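Local coordinates for putative sugar ABC transporter, substrate-binding protein (Clostridium phytofermentans, PDB 4WZZ) that binds L-rhamnose in the cleft between two alpha/beta lobes and probably delivers it to a membrane ABC transporter for uptake, at residues Q70-G75 / L140-A145; G75-I80 / G85-Q90. One frame throughout, in Å; residues are numbered along the deposited sequence.

Interaction 1: residues Q70-G75 / L140-A145; sequences QKESEG and LSLDSA. With RAM (alpha-L-rhamnopyranose), chain B.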
loop_
_atom_site.group_PDB
_atom_site.type_symbol
_atom_site.label_atom_id
_atom_site.label_comp_id
_atom_site.label_asym_id
_atom_site.label_seq_id
_atom_site.Cartn_x
_atom_site.Cartn_y
_atom_site.Cartn_z
ATOM N N GLN A 70 11.032 0.375 0.569
ATOM C CA GLN A 70 12.243 0.062 1.323
ATOM C C GLN A 70 11.957 -0.210 2.800
ATOM O O GLN A 70 12.615 -1.055 3.429
ATOM C CB GLN A 70 13.252 1.195 1.139
ATOM C CG GLN A 70 13.717 1.229 -0.286
ATOM C CD GLN A 70 14.435 2.523 -0.669
ATOM O OE1 GLN A 70 15.327 2.979 0.039
ATOM N NE2 GLN A 70 14.049 3.105 -1.801
ATOM N N LYS A 71 10.990 0.506 3.367
ATOM C CA LYS A 71 10.644 0.297 4.772
ATOM C C LYS A 71 9.932 -1.041 4.931
ATOM O O LYS A 71 10.139 -1.748 5.915
ATOM C CB LYS A 71 9.796 1.456 5.305
ATOM C CG LYS A 71 10.643 2.752 5.425
ATOM C CD LYS A 71 9.830 3.974 5.654
ATOM C CE LYS A 71 10.643 5.267 5.382
ATOM N NZ LYS A 71 11.961 5.284 6.088
ATOM N N GLU A 72 9.095 -1.374 3.950
ATOM C CA GLU A 72 8.416 -2.660 3.916
ATOM C C GLU A 72 9.425 -3.801 3.854
ATOM O O GLU A 72 9.355 -4.776 4.615
ATOM C CB GLU A 72 7.525 -2.660 2.677
ATOM C CG GLU A 72 6.647 -3.869 2.462
ATOM C CD GLU A 72 5.871 -3.681 1.187
ATOM O OE1 GLU A 72 4.692 -3.281 1.268
ATOM O OE2 GLU A 72 6.470 -3.823 0.096
ATOM N N SER A 73 10.380 -3.686 2.956
ATOM C CA SER A 73 11.356 -4.752 2.794
ATOM C C SER A 73 12.307 -4.845 4.003
ATOM O O SER A 73 12.730 -5.935 4.372
ATOM C CB SER A 73 12.110 -4.587 1.459
ATOM O OG SER A 73 12.837 -3.376 1.430
ATOM N N GLU A 74 12.604 -3.706 4.627
ATOM C CA GLU A 74 13.411 -3.671 5.850
ATOM C C GLU A 74 12.747 -4.468 6.976
ATOM O O GLU A 74 13.399 -5.269 7.661
ATOM C CB GLU A 74 13.597 -2.217 6.290
ATOM C CG GLU A 74 14.220 -2.030 7.679
ATOM C CD GLU A 74 14.028 -0.605 8.224
ATOM O OE1 GLU A 74 14.221 0.368 7.450
ATOM O OE2 GLU A 74 13.678 -0.460 9.425
ATOM N N GLY A 75 11.450 -4.246 7.160
ATOM C CA GLY A 75 10.698 -4.912 8.205
ATOM C C GLY A 75 10.621 -6.401 7.946
ATOM O O GLY A 75 10.648 -7.200 8.879
ATOM N N LEU A 140 3.307 -15.916 -0.938
ATOM C CA LEU A 140 2.511 -15.037 -0.088
ATOM C C LEU A 140 2.486 -13.674 -0.782
ATOM O O LEU A 140 3.400 -13.341 -1.528
ATOM C CB LEU A 140 3.190 -14.926 1.286
ATOM C CG LEU A 140 2.673 -13.937 2.314
ATOM C CD1 LEU A 140 2.845 -14.489 3.705
ATOM C CD2 LEU A 140 3.397 -12.593 2.170
ATOM N N SER A 141 1.430 -12.903 -0.570
ATOM C CA SER A 141 1.372 -11.576 -1.153
ATOM C C SER A 141 1.196 -10.580 -0.016
ATOM O O SER A 141 0.625 -10.926 1.017
ATOM C CB SER A 141 0.218 -11.537 -2.158
ATOM O OG SER A 141 0.079 -10.289 -2.777
ATOM N N LEU A 142 1.716 -9.359 -0.198
ATOM C CA LEU A 142 1.545 -8.274 0.763
ATOM C C LEU A 142 1.390 -6.955 0.015
ATOM O O LEU A 142 1.840 -6.829 -1.126
ATOM C CB LEU A 142 2.707 -8.161 1.766
ATOM C CG LEU A 142 4.014 -7.502 1.306
ATOM C CD1 LEU A 142 4.960 -7.274 2.476
ATOM C CD2 LEU A 142 4.695 -8.340 0.239
ATOM N N ASP A 143 0.766 -5.984 0.685
ATOM C CA ASP A 143 0.688 -4.581 0.219
ATOM C C ASP A 143 -0.266 -4.431 -0.957
ATOM O O ASP A 143 -1.197 -3.613 -0.921
ATOM C CB ASP A 143 2.083 -4.055 -0.138
ATOM C CG ASP A 143 2.079 -2.608 -0.578
ATOM O OD1 ASP A 143 1.442 -1.772 0.093
ATOM O OD2 ASP A 143 2.740 -2.328 -1.591
ATOM N N SER A 144 -0.023 -5.204 -2.003
ATOM C CA SER A 144 -0.852 -5.188 -3.202
ATOM C C SER A 144 -1.036 -6.638 -3.657
ATOM O O SER A 144 -0.064 -7.355 -3.916
ATOM C CB SER A 144 -0.177 -4.335 -4.285
ATOM O OG SER A 144 -0.932 -4.307 -5.487
ATOM N N ALA A 145 -2.283 -7.075 -3.724
ATOM C CA ALA A 145 -2.564 -8.508 -3.856
ATOM C C ALA A 145 -2.364 -9.046 -5.273
ATOM O O ALA A 145 -2.783 -8.427 -6.257
ATOM C CB ALA A 145 -3.995 -8.801 -3.391
HETATM C C1 RAM B . 3.004 3.409 -2.593
HETATM C C2 RAM B . 2.818 2.001 -3.145
HETATM C C3 RAM B . 2.235 1.040 -2.109
HETATM C C4 RAM B . 1.026 1.653 -1.410
HETATM C C5 RAM B . 1.366 3.045 -0.879
HETATM C C6 RAM B . 0.152 3.726 -0.267
HETATM O O1 RAM B . 4.053 3.400 -1.689
HETATM O O2 RAM B . 1.973 2.132 -4.246
HETATM O O3 RAM B . 1.920 -0.170 -2.793
HETATM O O4 RAM B . 0.610 0.811 -0.350
HETATM O O5 RAM B . 1.853 3.867 -1.905
#
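Asp-143 grips rhamnose with both carboxylate oxygens while Glu-72, on the helix, packs against the Asp-143 side chain. The sugar donates both bonds: rhamnose O4 lies 2.7 Å from Asp-143 OD1, and rhamnose O3 lies 2.6 Å from Asp-143 OD2. Tyr-68 OH and Gln-157 NE2 also bond to Asp-143 OD1, giving that oxygen three partners and fixing the rotation of the carboxylate. From residues 70-75 only Glu-72 touches residues 140-145. Its extended chain, with CG anti to the backbone N (chi1 -177°), carries Glu-72 OE1 across to Asp-143 CB, 3.1 Å away. The two side chains cross at about a right angle, their carboxylate planes 67° apart. Glu-72 OE1 is also 3.6 Å from Asp-143 OD2 with no hydrogen bond between them, a proximity of like charges that might raise the proton affinity of either acid. Asp-143 follows strand 138-142 at its C-terminal end, where the type I periplasmic binding proteins place their ligand loops; Asp-222 and Thr-249, among others, also bond the sugar. The backbone turns sharply here: Asp-143 has a positive phi of 73°, and Ser-144 N bonds to Leu-142 O at 2.6 Å, as in a classic gamma turn. Leu-142, one residue earlier, meets the aliphatic part of Glu-72 from the opposite direction, Leu-142 CD1 lying 3.8 Å from Glu-72 CG. Farther out, helix 299-315 contributes Leu-302 against Glu-72 and Ala-306 against Leu-142.

Interaction 2: residues G75-I80 / G85-Q90; sequences GYKQVI and GKCVIQ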
loop_
_atom_site.group_PDB
_atom_site.type_symbol
_atom_site.label_atom_id
_atom_site.label_comp_id
_atom_site.label_asym_id
_atom_site.label_seq_id
_atom_site.Cartn_x
_atom_site.Cartn_y
_atom_site.Cartn_z
ATOM N N GLY A 75 11.450 -4.246 7.160
ATOM C CA GLY A 75 10.698 -4.912 8.205
ATOM C C GLY A 75 10.621 -6.401 7.946
ATOM O O GLY A 75 10.648 -7.200 8.879
ATOM N N TYR A 76 10.511 -6.776 6.670
ATOM C CA TYR A 76 10.426 -8.178 6.289
ATOM C C TYR A 76 11.768 -8.865 6.583
ATOM O O TYR A 76 11.825 -9.919 7.234
ATOM C CB TYR A 76 10.092 -8.301 4.796
ATOM C CG TYR A 76 9.745 -9.713 4.363
ATOM C CD1 TYR A 76 8.451 -10.184 4.443
ATOM C CD2 TYR A 76 10.731 -10.564 3.877
ATOM C CE1 TYR A 76 8.143 -11.496 4.054
ATOM C CE2 TYR A 76 10.440 -11.845 3.488
ATOM C CZ TYR A 76 9.140 -12.305 3.577
ATOM O OH TYR A 76 8.885 -13.602 3.188
ATOM N N LYS A 77 12.837 -8.252 6.098
ATOM C CA LYS A 77 14.183 -8.774 6.281
ATOM C C LYS A 77 14.530 -8.885 7.766
ATOM O O LYS A 77 15.117 -9.874 8.207
ATOM C CB LYS A 77 15.199 -7.897 5.560
ATOM C CG LYS A 77 16.664 -8.251 5.855
ATOM C CD LYS A 77 17.570 -7.291 5.127
ATOM C CE LYS A 77 19.038 -7.526 5.459
ATOM N NZ LYS A 77 19.887 -7.693 4.244
ATOM N N GLN A 78 14.144 -7.880 8.540
ATOM C CA GLN A 78 14.505 -7.857 9.950
ATOM C C GLN A 78 13.983 -9.103 10.662
ATOM O O GLN A 78 14.722 -9.776 11.398
ATOM C CB GLN A 78 13.973 -6.584 10.594
ATOM C CG GLN A 78 14.578 -6.296 11.941
ATOM C CD GLN A 78 13.835 -6.996 13.048
ATOM O OE1 GLN A 78 14.420 -7.723 13.862
ATOM N NE2 GLN A 78 12.530 -6.780 13.090
ATOM N N VAL A 79 12.720 -9.432 10.424
ATOM C CA VAL A 79 12.098 -10.575 11.101
ATOM C C VAL A 79 12.627 -11.907 10.571
ATOM O O VAL A 79 12.917 -12.827 11.352
ATOM C CB VAL A 79 10.544 -10.516 11.011
ATOM C CG1 VAL A 79 9.902 -11.844 11.393
ATOM C CG2 VAL A 79 10.013 -9.415 11.921
ATOM N N ILE A 80 12.792 -12.005 9.256
ATOM C CA ILE A 80 13.316 -13.223 8.666
ATOM C C ILE A 80 14.697 -13.562 9.242
ATOM O O ILE A 80 14.958 -14.702 9.673
ATOM C CB ILE A 80 13.417 -13.067 7.145
ATOM C CG1 ILE A 80 12.021 -12.986 6.521
ATOM C CG2 ILE A 80 14.205 -14.215 6.557
ATOM C CD1 ILE A 80 11.146 -14.170 6.807
ATOM N N GLY A 85 16.490 -17.067 9.173
ATOM C CA GLY A 85 16.380 -17.250 7.738
ATOM C C GLY A 85 17.252 -16.302 6.954
ATOM O O GLY A 85 17.860 -15.377 7.510
ATOM N N LYS A 86 17.305 -16.530 5.645
ATOM C CA LYS A 86 17.980 -15.637 4.717
ATOM C C LYS A 86 16.908 -14.864 3.973
ATOM O O LYS A 86 15.888 -15.435 3.596
ATOM C CB LYS A 86 18.792 -16.420 3.699
ATOM C CG LYS A 86 19.556 -15.495 2.737
ATOM C CD LYS A 86 20.280 -16.243 1.617
ATOM C CE LYS A 86 20.922 -15.250 0.637
ATOM N NZ LYS A 86 21.426 -15.899 -0.617
ATOM N N CYS A 87 17.132 -13.571 3.785
ATOM C CA CYS A 87 16.186 -12.752 3.035
ATOM C C CYS A 87 16.857 -12.134 1.821
ATOM O O CYS A 87 17.954 -11.566 1.921
ATOM C CB CYS A 87 15.574 -11.655 3.920
ATOM S SG CYS A 87 14.406 -10.550 3.016
ATOM N N VAL A 88 16.204 -12.274 0.672
ATOM C CA VAL A 88 16.669 -11.647 -0.556
ATOM C C VAL A 88 15.617 -10.638 -0.978
ATOM O O VAL A 88 14.451 -10.995 -1.180
ATOM C CB VAL A 88 16.879 -12.669 -1.686
ATOM C CG1 VAL A 88 17.301 -11.984 -2.960
ATOM C CG2 VAL A 88 17.932 -13.709 -1.287
ATOM N N ILE A 89 16.019 -9.370 -1.093
ATOM C CA ILE A 89 15.088 -8.311 -1.513
ATOM C C ILE A 89 15.307 -8.003 -2.984
ATOM O O ILE A 89 16.453 -7.907 -3.443
ATOM C CB ILE A 89 15.322 -7.017 -0.701
ATOM C CG1 ILE A 89 15.105 -7.261 0.796
ATOM C CG2 ILE A 89 14.414 -5.903 -1.197
ATOM C CD1 ILE A 89 15.601 -6.131 1.686
ATOM N N GLN A 90 14.219 -7.849 -3.727
ATOM C CA GLN A 90 14.289 -7.372 -5.091
ATOM C C GLN A 90 13.350 -6.198 -5.299
ATOM O O GLN A 90 12.199 -6.192 -4.824
ATOM C CB GLN A 90 13.936 -8.462 -6.078
ATOM C CG GLN A 90 15.083 -9.406 -6.353
ATOM C CD GLN A 90 14.709 -10.440 -7.374
ATOM O OE1 GLN A 90 15.032 -10.313 -8.547
ATOM N NE2 GLN A 90 14.001 -11.468 -6.930
#
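Cys-87 projects from strand 86-90 against the helix bearing Tyr-76, Lys-77 and Ile-80. At its base, Cys-87 CB is flanked by Ile-80 CG2 at 3.9 Å and by Lys-77 CA at 4.0 Å. Placed anti to the backbone N (chi1 178°), the sulfur points back toward the helix's N-terminal side, where Cys-87 SG comes within 3.7 Å of Lys-77 CA and also touches Lys-77 CB. The sulfur also meets an aromatic ring: Cys-87 SG approaches Tyr-76 CD2 to 3.8 Å. The sulfur lies 88° off the ring normal, so this is an edge-on sulfur-aromatic contact, in the ring plane. The hydroxyl of that ring is engaged elsewhere, hydrogen-bonded to Ser-310 OG on helix 299-315. Helix and strand belong to the beta-alpha-beta unit 56-60, 67-82, 86-90, and the axes of segments 75-80 and 86-90 run nearly antiparallel, at 164°, 7.7 Å apart at closest approach, as expected where a crossover helix folds back on the strand that follows it. Strand 86-90 is an edge strand of its sheet, pairing with strand 56-60. At the turn, Gly-85 N donates to Ile-80 O over 2.9 Å, and Ile-80 CG2 packs 3.6 Å from Lys-86 O. Toward the other end, on the partly exposed margin, the aliphatic stem of Lys-77 crosses Ile-89 at about a right angle, with Lys-77 CD 4.1 Å from Ile-89 CD1.

How the interactions relate
From the N terminus, strand 56-60 leads into helix 67-82, whose successive halves serve interaction 1 and then interaction 2, with Gly-75 in common. Interaction 2 closes first, across four intervening residues, the first two still helical, into edge strand 86-90. The chain then passes through helix 97-110, strand 114-117 and helix 126-134 before strand 138-142 arrives and interaction 1 closes a loop of 64 residues, inside which interaction 2 is nested. One helix is thereby fastened to two non-adjacent strands of the same sheet, at its edge and in its interior beside the sugar. The contact centres lie about 10 Å apart, and Ser-73 CB packs 3.8 Å from Ile-89 CG2 between them.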